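PDB 3TOY: mandelate racemase/muconate lactonizing enzyme family protein from Bradyrhizobium sp. ORS 278, which is of unknown function but belongs to the enolase superfamily, in which an N-terminal alpha/beta capping domain packs against a C-terminal beta/alpha-barrel domain. Local coordinates for residues Ala28-Thr33 with Asp61-Gln66; Lys99-Val104 with Met132-Ala137; Ala348-Pro353 with Leu368-Asn373. All coordinates share one frame; numbering follows the deposited sequence.

Contact 1 (Ala28-Thr33 with Asp61-Gln66); sequences AITGVT and DVTTDQ
The carbonyl oxygen of Thr63 takes two backbone N-H groups from the facing strand: Thr30 N donates to Thr63 O at 2.8 Å in an almost straight bond (175°), while Gly31 N reaches Thr63 O only weakly, at 3.4 Å. Two consecutive residues set against one make a classic beta bulge, here in the antiparallel hairpin of strands 29-47 and 50-64 of the N-terminal domain. The register slips by one residue across it. Ile29 faces Thr64 before the bulge, whereas Gly31, Val32 and Thr33 pair in turn with Thr63, Val62 and Asp61 after it.

The bulge also brings two hydroxyls together. Thr30 OG1 and Thr63 OG1 lie 2.7 Å apart in a hydrogen bond, their side chains crossing at about a right angle. Thr63 holds its OG1 between its own backbone N and carbonyl carbon (chi1 62°), which directs the hydroxyl over the other strand, close to Gly31, where no side chain obstructs it.

The opposite face is apolar. Val32 and Val62 point the same way, side by side, with their CG2 methyls 4.0 Å apart, and both join Ile29 in packing on helix 122-142. Asp61 lies on the polar face with Thr33 and turns OD1 to His71.

Where the regular pairing ends, Asp65 grips the backbone of Ala28 at both ends of the residue. Asp65 N donates to Ala28 O at 3.0 Å, and Ala28 N donates to Asp65 OD1 at 2.9 Å, meeting that oxygen from above the carboxylate plane, 51° out of it.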
loop_
_atom_site.group_PDB
_atom_site.type_symbol
_atom_site.label_atom_id
_atom_site.label_comp_id
_atom_site.label_asym_id
_atom_site.label_seq_id
_atom_site.Cartn_x
_atom_site.Cartn_y
_atom_site.Cartn_z
ATOM N N ALA A 28 17.119 -33.922 -35.402
ATOM C CA ALA A 28 17.556 -32.576 -35.758
ATOM C C ALA A 28 16.633 -31.996 -36.801
ATOM O O ALA A 28 15.998 -32.720 -37.566
ATOM C CB ALA A 28 18.995 -32.573 -36.257
ATOM N N ILE A 29 16.534 -30.675 -36.797
ATOM C CA ILE A 29 15.748 -29.951 -37.765
ATOM C C ILE A 29 16.558 -29.897 -39.049
ATOM O O ILE A 29 17.773 -29.671 -39.001
ATOM C CB ILE A 29 15.484 -28.514 -37.256
ATOM C CG1 ILE A 29 14.572 -28.566 -36.011
ATOM C CG2 ILE A 29 14.895 -27.625 -38.359
ATOM C CD1 ILE A 29 14.696 -27.331 -35.124
ATOM N N THR A 30 15.888 -30.113 -40.184
ATOM C CA THR A 30 16.547 -30.032 -41.494
ATOM C C THR A 30 16.059 -28.818 -42.278
ATOM O O THR A 30 16.790 -28.246 -43.086
ATOM C CB THR A 30 16.333 -31.316 -42.326
ATOM O OG1 THR A 30 14.932 -31.612 -42.411
ATOM C CG2 THR A 30 17.043 -32.499 -41.683
ATOM N N GLY A 31 14.822 -28.400 -42.042
ATOM C CA GLY A 31 14.319 -27.234 -42.736
ATOM C C GLY A 31 12.982 -26.759 -42.218
ATOM O O GLY A 31 12.304 -27.463 -41.464
ATOM N N VAL A 32 12.598 -25.571 -42.660
ATOM C CA VAL A 32 11.344 -24.974 -42.263
ATOM C C VAL A 32 10.730 -24.282 -43.473
ATOM O O VAL A 32 11.380 -23.480 -44.142
ATOM C CB VAL A 32 11.594 -23.945 -41.119
ATOM C CG1 VAL A 32 10.359 -23.126 -40.857
ATOM C CG2 VAL A 32 12.043 -24.680 -39.869
ATOM N N THR A 33 9.472 -24.586 -43.765
ATOM C CA THR A 33 8.789 -23.868 -44.812
ATOM C C THR A 33 7.455 -23.371 -44.280
ATOM O O THR A 33 6.880 -23.967 -43.376
ATOM C CB THR A 33 8.584 -24.745 -46.071
ATOM O OG1 THR A 33 7.595 -25.748 -45.812
ATOM C CG2 THR A 33 9.888 -25.413 -46.451
ATOM N N ASP A 61 5.670 -25.905 -41.523
ATOM C CA ASP A 61 6.205 -27.261 -41.566
ATOM C C ASP A 61 7.653 -27.255 -41.136
ATOM O O ASP A 61 8.475 -26.531 -41.686
ATOM C CB ASP A 61 6.106 -27.844 -42.981
ATOM C CG ASP A 61 4.687 -27.904 -43.475
ATOM O OD1 ASP A 61 3.833 -28.463 -42.769
ATOM O OD2 ASP A 61 4.411 -27.387 -44.574
ATOM N N VAL A 62 7.973 -28.083 -40.164
ATOM C CA VAL A 62 9.341 -28.184 -39.709
ATOM C C VAL A 62 9.838 -29.595 -39.999
ATOM O O VAL A 62 9.461 -30.546 -39.324
ATOM C CB VAL A 62 9.474 -27.882 -38.191
ATOM C CG1 VAL A 62 10.918 -28.128 -37.720
ATOM C CG2 VAL A 62 9.030 -26.439 -37.882
ATOM N N THR A 63 10.699 -29.728 -41.005
ATOM C CA THR A 63 11.171 -31.049 -41.400
ATOM C C THR A 63 12.318 -31.442 -40.495
ATOM O O THR A 63 13.129 -30.596 -40.112
ATOM C CB THR A 63 11.653 -31.072 -42.881
ATOM O OG1 THR A 63 12.753 -30.170 -43.034
ATOM C CG2 THR A 63 10.538 -30.656 -43.824
ATOM N N THR A 64 12.386 -32.728 -40.170
ATOM C CA THR A 64 13.445 -33.272 -39.337
ATOM C C THR A 64 14.180 -34.373 -40.099
ATOM O O THR A 64 13.793 -34.730 -41.212
ATOM C CB THR A 64 12.875 -33.897 -38.059
ATOM O OG1 THR A 64 12.250 -35.155 -38.359
ATOM C CG2 THR A 64 11.835 -32.948 -37.436
ATOM N N ASP A 65 15.215 -34.920 -39.472
ATOM C CA ASP A 65 16.005 -35.994 -40.067
ATOM C C ASP A 65 15.550 -37.375 -39.598
ATOM O O ASP A 65 16.309 -38.343 -39.680
ATOM C CB ASP A 65 17.499 -35.779 -39.769
ATOM C CG ASP A 65 17.831 -35.886 -38.280
ATOM O OD1 ASP A 65 16.905 -36.026 -37.448
ATOM O OD2 ASP A 65 19.029 -35.845 -37.941
ATOM N N GLN A 66 14.323 -37.474 -39.083
ATOM C CA GLN A 66 13.821 -38.766 -38.611
ATOM C C GLN A 66 12.462 -39.130 -39.200
ATOM O O GLN A 66 11.660 -39.825 -38.573
ATOM C CB GLN A 66 13.831 -38.860 -37.076
ATOM C CG GLN A 66 15.231 -38.840 -36.483
ATOM C CD GLN A 66 15.257 -39.124 -34.989
ATOM O OE1 GLN A 66 14.223 -39.368 -34.376
ATOM N NE2 GLN A 66 16.452 -39.100 -34.400
HETATM O O HOH W 1 14.840 -33.619 -43.954
HETATM O O HOH W 2 9.625 -27.800 -44.475
#

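Contact 2 (Lys99-Val104 with Met132-Ala137); sequences KALVPV and MAFWDA
Leu101 is the centre of an inverse gamma turn, and Val102, directly before helix 103-113, takes its N-cap position; Pro103 is directed at helix 122-142 and Leu101 reaches it with its methyls, while Val102 between them points away. The backbones stay well apart, Pro103 CA lying 6.2 Å from Phe134 CA, and no hydrogen bond joins the segments; side chains do all the work.

Pro103 sets CG over one face of the Trp135 indole in a CH-pi contact, the two side chains crossing at about a right angle. This CG sits 3.8 Å from the centroid of the five-membered ring of Trp135, only 13° off the normal, and Pro103 CB comes to 3.3 Å from Trp135 NE1. That nitrogen is hydrogen-bonded to Thr302 OG1, which probably limits rotation of the indole.

Leu101 meets the same helix at Phe134 and, one turn on, at Ala137. With its CG anti to the backbone N (chi1 -176°) the side chain extends far enough to split its methyls between the two: Leu101 CD1 rests 3.8 Å from Phe134 CB, and Leu101 CD2 lies 3.9 Å from Ala137 CB. Its approach to the Phe134 ring is oblique. Pro103 CG touches Phe134 CB as well, giving that residue two apolar neighbours from one segment.

Phe134 carries the packing onward to Leu106 and Met110 of helix 103-113 and to Val62 of strand 50-64, whereas Val102 and Trp135 meet Gly151 of a second subunit. The contact thus joins the loop leading into helix 103-113, and that helix's first residue, to helix 122-142, between the N-terminal sheet and the subunit interface.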
loop_
_atom_site.group_PDB
_atom_site.type_symbol
_atom_site.label_atom_id
_atom_site.label_comp_id
_atom_site.label_asym_id
_atom_site.label_seq_id
_atom_site.Cartn_x
_atom_site.Cartn_y
_atom_site.Cartn_z
ATOM N N LYS A 99 20.039 -27.946 -35.812
ATOM C CA LYS A 99 19.820 -27.922 -34.362
ATOM C C LYS A 99 18.960 -29.084 -33.871
ATOM O O LYS A 99 18.022 -29.518 -34.543
ATOM C CB LYS A 99 19.164 -26.596 -33.956
ATOM C CG LYS A 99 19.947 -25.357 -34.360
ATOM C CD LYS A 99 20.665 -24.758 -33.165
ATOM C CE LYS A 99 21.394 -23.472 -33.529
ATOM N NZ LYS A 99 22.700 -23.754 -34.194
ATOM N N ALA A 100 19.264 -29.552 -32.672
ATOM C CA ALA A 100 18.501 -30.600 -32.008
ATOM C C ALA A 100 17.079 -30.113 -31.690
ATOM O O ALA A 100 16.874 -28.949 -31.327
ATOM C CB ALA A 100 19.226 -31.036 -30.729
ATOM N N LEU A 101 16.112 -31.010 -31.852
ATOM C CA LEU A 101 14.700 -30.707 -31.667
ATOM C C LEU A 101 14.414 -30.755 -30.173
ATOM O O LEU A 101 13.981 -31.789 -29.628
ATOM C CB LEU A 101 13.834 -31.734 -32.408
ATOM C CG LEU A 101 12.319 -31.560 -32.422
ATOM C CD1 LEU A 101 11.933 -30.375 -33.267
ATOM C CD2 LEU A 101 11.636 -32.835 -32.923
ATOM N N VAL A 102 14.704 -29.638 -29.509
ATOM C CA VAL A 102 14.605 -29.542 -28.054
ATOM C C VAL A 102 13.889 -28.221 -27.783
ATOM O O VAL A 102 14.520 -27.188 -27.782
ATOM C CB VAL A 102 16.002 -29.545 -27.390
ATOM C CG1 VAL A 102 15.880 -29.418 -25.884
ATOM C CG2 VAL A 102 16.769 -30.860 -27.731
ATOM N N PRO A 103 12.556 -28.265 -27.607
ATOM C CA PRO A 103 11.727 -27.043 -27.557
ATOM C C PRO A 103 12.216 -25.985 -26.565
ATOM O O PRO A 103 12.290 -24.812 -26.911
ATOM C CB PRO A 103 10.351 -27.582 -27.167
ATOM C CG PRO A 103 10.328 -28.968 -27.836
ATOM C CD PRO A 103 11.724 -29.487 -27.590
ATOM N N VAL A 104 12.534 -26.391 -25.349
ATOM C CA VAL A 104 12.966 -25.436 -24.323
ATOM C C VAL A 104 14.257 -24.734 -24.732
ATOM O O VAL A 104 14.406 -23.512 -24.585
ATOM C CB VAL A 104 13.132 -26.147 -22.966
ATOM C CG1 VAL A 104 13.803 -25.230 -21.922
ATOM C CG2 VAL A 104 11.771 -26.652 -22.508
ATOM N N MET A 132 5.189 -24.564 -31.507
ATOM C CA MET A 132 4.090 -25.538 -31.606
ATOM C C MET A 132 4.466 -26.673 -32.577
ATOM O O MET A 132 4.212 -27.850 -32.313
ATOM C CB MET A 132 2.802 -24.868 -32.087
ATOM C CG MET A 132 2.049 -24.091 -30.997
ATOM S SD MET A 132 0.499 -23.422 -31.579
ATOM C CE MET A 132 1.079 -21.980 -32.465
ATOM N N ALA A 133 5.060 -26.296 -33.700
ATOM C CA ALA A 133 5.480 -27.292 -34.685
ATOM C C ALA A 133 6.563 -28.208 -34.110
ATOM O O ALA A 133 6.567 -29.409 -34.394
ATOM C CB ALA A 133 5.935 -26.618 -35.965
ATOM N N PHE A 134 7.462 -27.681 -33.268
ATOM C CA PHE A 134 8.463 -28.563 -32.645
ATOM C C PHE A 134 7.819 -29.623 -31.754
ATOM O O PHE A 134 8.204 -30.794 -31.765
ATOM C CB PHE A 134 9.501 -27.832 -31.780
ATOM C CG PHE A 134 10.236 -26.715 -32.464
ATOM C CD1 PHE A 134 10.595 -26.783 -33.809
ATOM C CD2 PHE A 134 10.622 -25.598 -31.725
ATOM C CE1 PHE A 134 11.288 -25.739 -34.407
ATOM C CE2 PHE A 134 11.301 -24.555 -32.315
ATOM C CZ PHE A 134 11.645 -24.623 -33.657
ATOM N N TRP A 135 6.875 -29.206 -30.917
ATOM C CA TRP A 135 6.229 -30.159 -30.033
ATOM C C TRP A 135 5.411 -31.156 -30.853
ATOM O O TRP A 135 5.302 -32.340 -30.503
ATOM C CB TRP A 135 5.316 -29.423 -29.026
ATOM C CG TRP A 135 6.067 -28.891 -27.825
ATOM C CD1 TRP A 135 6.477 -27.603 -27.607
ATOM C CD2 TRP A 135 6.481 -29.642 -26.673
ATOM N NE1 TRP A 135 7.126 -27.513 -26.388
ATOM C CE2 TRP A 135 7.134 -28.748 -25.797
ATOM C CE3 TRP A 135 6.367 -30.986 -26.299
ATOM C CZ2 TRP A 135 7.684 -29.161 -24.586
ATOM C CZ3 TRP A 135 6.929 -31.391 -25.102
ATOM C CH2 TRP A 135 7.560 -30.481 -24.250
ATOM N N ASP A 136 4.796 -30.664 -31.916
ATOM C CA ASP A 136 4.003 -31.533 -32.778
ATOM C C ASP A 136 4.900 -32.650 -33.305
ATOM O O ASP A 136 4.511 -33.816 -33.334
ATOM C CB ASP A 136 3.444 -30.754 -33.964
ATOM C CG ASP A 136 2.772 -31.670 -34.969
ATOM O OD1 ASP A 136 1.719 -32.233 -34.636
ATOM O OD2 ASP A 136 3.316 -31.846 -36.077
ATOM N N ALA A 137 6.107 -32.276 -33.714
ATOM C CA ALA A 137 7.064 -33.232 -34.248
ATOM C C ALA A 137 7.468 -34.238 -33.186
ATOM O O ALA A 137 7.529 -35.434 -33.459
ATOM C CB ALA A 137 8.280 -32.526 -34.835
#

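Contact 3 (Ala348-Pro353 with Leu368-Asn373); sequences AILTEP and LGLAWN
Two backbone bonds pin Leu350 against Trp372 in a single bridge between otherwise irregular chains. Thr351 N donates to Ala371 O at 2.8 Å, almost straight (176°), and Asn373 N donates to Ile349 O at 3.0 Å from above the carbonyl plane. Ile349 O also lies in plane at the edge of the Trp372 indole.

Around this bridge the apolar side chains close up. Ile349 runs alongside Trp372, its CD1 3.8 Å from Trp372 CE3, while Leu350 CD2 comes to 3.9 Å from Trp372 CZ3 and 3.9 Å from Leu370 CD2. On the other flank Ala371 CB meets Thr351 OG1 at 3.5 Å. One water extends the join toward Gly369: it accepts from Glu352 N and Ala371 N and donates to Gly369 O.

A second shell sets the key groups. Trp372 NE1 is hydrogen-bonded to Asp61 OD1, and the His71 ring meets the indole at a steep angle, so the indole is held from outside both segments. Asn373 is the N-cap of helix 374-380; its OD1 bonds to Ser375 OG and, weakly, caps Ala376 N.

Ile349 and Trp372 both pack on Val377 of that helix and on Leu59 of strand 50-64, whereas Leu350 and Leu370 lie against Glu325 of helix 324-330; these C-terminal loops therefore sit between helices 324-330 and 374-380 and strand 50-64 of the antiparallel sheet.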
loop_
_atom_site.group_PDB
_atom_site.type_symbol
_atom_site.label_atom_id
_atom_site.label_comp_id
_atom_site.label_asym_id
_atom_site.label_seq_id
_atom_site.Cartn_x
_atom_site.Cartn_y
_atom_site.Cartn_z
ATOM N N ALA A 348 -11.008 -26.216 -42.910
ATOM C CA ALA A 348 -11.003 -26.403 -44.354
ATOM C C ALA A 348 -9.684 -26.970 -44.874
ATOM O O ALA A 348 -9.667 -27.676 -45.889
ATOM C CB ALA A 348 -11.334 -25.094 -45.044
ATOM N N ILE A 349 -8.576 -26.683 -44.188
ATOM C CA ILE A 349 -7.265 -27.150 -44.662
ATOM C C ILE A 349 -6.609 -28.248 -43.826
ATOM O O ILE A 349 -5.442 -28.576 -44.026
ATOM C CB ILE A 349 -6.278 -25.983 -44.919
ATOM C CG1 ILE A 349 -6.095 -25.116 -43.655
ATOM C CG2 ILE A 349 -6.766 -25.126 -46.082
ATOM C CD1 ILE A 349 -5.236 -25.790 -42.588
ATOM N N LEU A 350 -7.372 -28.846 -42.916
ATOM C CA LEU A 350 -6.870 -29.951 -42.092
ATOM C C LEU A 350 -7.376 -31.331 -42.541
ATOM O O LEU A 350 -8.544 -31.474 -42.884
ATOM C CB LEU A 350 -7.312 -29.748 -40.640
ATOM C CG LEU A 350 -6.595 -28.629 -39.888
ATOM C CD1 LEU A 350 -7.187 -28.573 -38.485
ATOM C CD2 LEU A 350 -5.099 -28.923 -39.844
ATOM N N THR A 351 -6.518 -32.350 -42.481
ATOM C CA THR A 351 -6.956 -33.726 -42.781
ATOM C C THR A 351 -7.986 -34.215 -41.760
ATOM O O THR A 351 -8.866 -35.021 -42.070
ATOM C CB THR A 351 -5.770 -34.722 -42.848
ATOM O OG1 THR A 351 -5.214 -34.902 -41.539
ATOM C CG2 THR A 351 -4.684 -34.214 -43.788
ATOM N N GLU A 352 -7.889 -33.710 -40.538
ATOM C CA GLU A 352 -8.835 -34.085 -39.497
ATOM C C GLU A 352 -9.320 -32.856 -38.733
ATOM O O GLU A 352 -8.741 -32.475 -37.713
ATOM C CB GLU A 352 -8.219 -35.132 -38.575
ATOM C CG GLU A 352 -8.462 -36.555 -39.079
ATOM C CD GLU A 352 -7.433 -37.549 -38.588
ATOM O OE1 GLU A 352 -6.464 -37.130 -37.923
ATOM O OE2 GLU A 352 -7.590 -38.755 -38.878
ATOM N N PRO A 353 -10.375 -32.220 -39.248
ATOM C CA PRO A 353 -10.926 -31.003 -38.673
ATOM C C PRO A 353 -11.395 -31.202 -37.231
ATOM O O PRO A 353 -11.723 -32.318 -36.816
ATOM C CB PRO A 353 -12.121 -30.696 -39.580
ATOM C CG PRO A 353 -11.762 -31.338 -40.896
ATOM C CD PRO A 353 -11.048 -32.597 -40.505
ATOM N N LEU A 368 0.027 -32.667 -32.507
ATOM C CA LEU A 368 -1.118 -31.795 -32.287
ATOM C C LEU A 368 -2.315 -32.162 -33.147
ATOM O O LEU A 368 -3.338 -31.484 -33.105
ATOM C CB LEU A 368 -0.753 -30.324 -32.539
ATOM C CG LEU A 368 0.343 -29.751 -31.631
ATOM C CD1 LEU A 368 0.741 -28.373 -32.157
ATOM C CD2 LEU A 368 -0.091 -29.691 -30.147
ATOM N N GLY A 369 -2.193 -33.230 -33.935
ATOM C CA GLY A 369 -3.280 -33.629 -34.810
ATOM C C GLY A 369 -3.453 -32.663 -35.962
ATOM O O GLY A 369 -4.562 -32.436 -36.422
ATOM N N LEU A 370 -2.351 -32.088 -36.432
ATOM C CA LEU A 370 -2.404 -31.116 -37.513
ATOM C C LEU A 370 -1.648 -31.676 -38.725
ATOM O O LEU A 370 -0.424 -31.709 -38.732
ATOM C CB LEU A 370 -1.780 -29.783 -37.079
ATOM C CG LEU A 370 -2.427 -29.048 -35.891
ATOM C CD1 LEU A 370 -1.667 -27.746 -35.614
ATOM C CD2 LEU A 370 -3.879 -28.762 -36.172
ATOM N N ALA A 371 -2.384 -32.152 -39.716
ATOM C CA ALA A 371 -1.795 -32.581 -40.985
ATOM C C ALA A 371 -2.643 -31.922 -42.043
ATOM O O ALA A 371 -3.853 -31.767 -41.859
ATOM C CB ALA A 371 -1.845 -34.079 -41.112
ATOM N N TRP A 372 -2.026 -31.519 -43.144
ATOM C CA TRP A 372 -2.736 -30.727 -44.125
ATOM C C TRP A 372 -3.501 -31.570 -45.146
ATOM O O TRP A 372 -2.999 -32.576 -45.653
ATOM C CB TRP A 372 -1.773 -29.816 -44.874
ATOM C CG TRP A 372 -0.717 -29.220 -44.015
ATOM C CD1 TRP A 372 0.636 -29.348 -44.163
ATOM C CD2 TRP A 372 -0.922 -28.403 -42.854
ATOM N NE1 TRP A 372 1.283 -28.649 -43.174
ATOM C CE2 TRP A 372 0.352 -28.063 -42.355
ATOM C CE3 TRP A 372 -2.059 -27.923 -42.195
ATOM C CZ2 TRP A 372 0.524 -27.268 -41.223
ATOM C CZ3 TRP A 372 -1.887 -27.134 -41.069
ATOM C CH2 TRP A 372 -0.605 -26.817 -40.595
ATOM N N ASN A 373 -4.724 -31.143 -45.426
ATOM C CA ASN A 373 -5.436 -31.569 -46.622
ATOM C C ASN A 373 -4.836 -30.780 -47.795
ATOM O O ASN A 373 -5.259 -29.662 -48.095
ATOM C CB ASN A 373 -6.925 -31.278 -46.456
ATOM C CG ASN A 373 -7.725 -31.544 -47.722
ATOM O OD1 ASN A 373 -7.170 -31.883 -48.771
ATOM N ND2 ASN A 373 -9.038 -31.382 -47.625
HETATM O O HOH W 3 -10.230 -30.505 -44.749
HETATM O O HOH W 4 -5.446 -32.822 -39.268
HETATM O O HOH W 5 -7.290 -33.631 -35.269
#

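Contacts 1 and 2 belong to the N-terminal domain and touch directly: Val62 and Ile29 of the hairpin pack on Ala133 and Phe134 of helix 122-142. Contact 2 is wholly buried and purely apolar, whereas contacts 1 and 3 are partly exposed and rely largely on backbone bonds, with bridging waters, and with side-chain hydroxyl and carboxylate bonds added in contact 1. Regular strand pairing marks contact 1; contact 3 manages just one bridge between loops. Although contact 3 belongs to the C-terminal part of the chain, two probable hydrogen bonds tie it to the others, each made by a buried aspartate of the N-terminal domain to the 368-373 loop: Asp61 from contact 1 and Asp136 from contact 2.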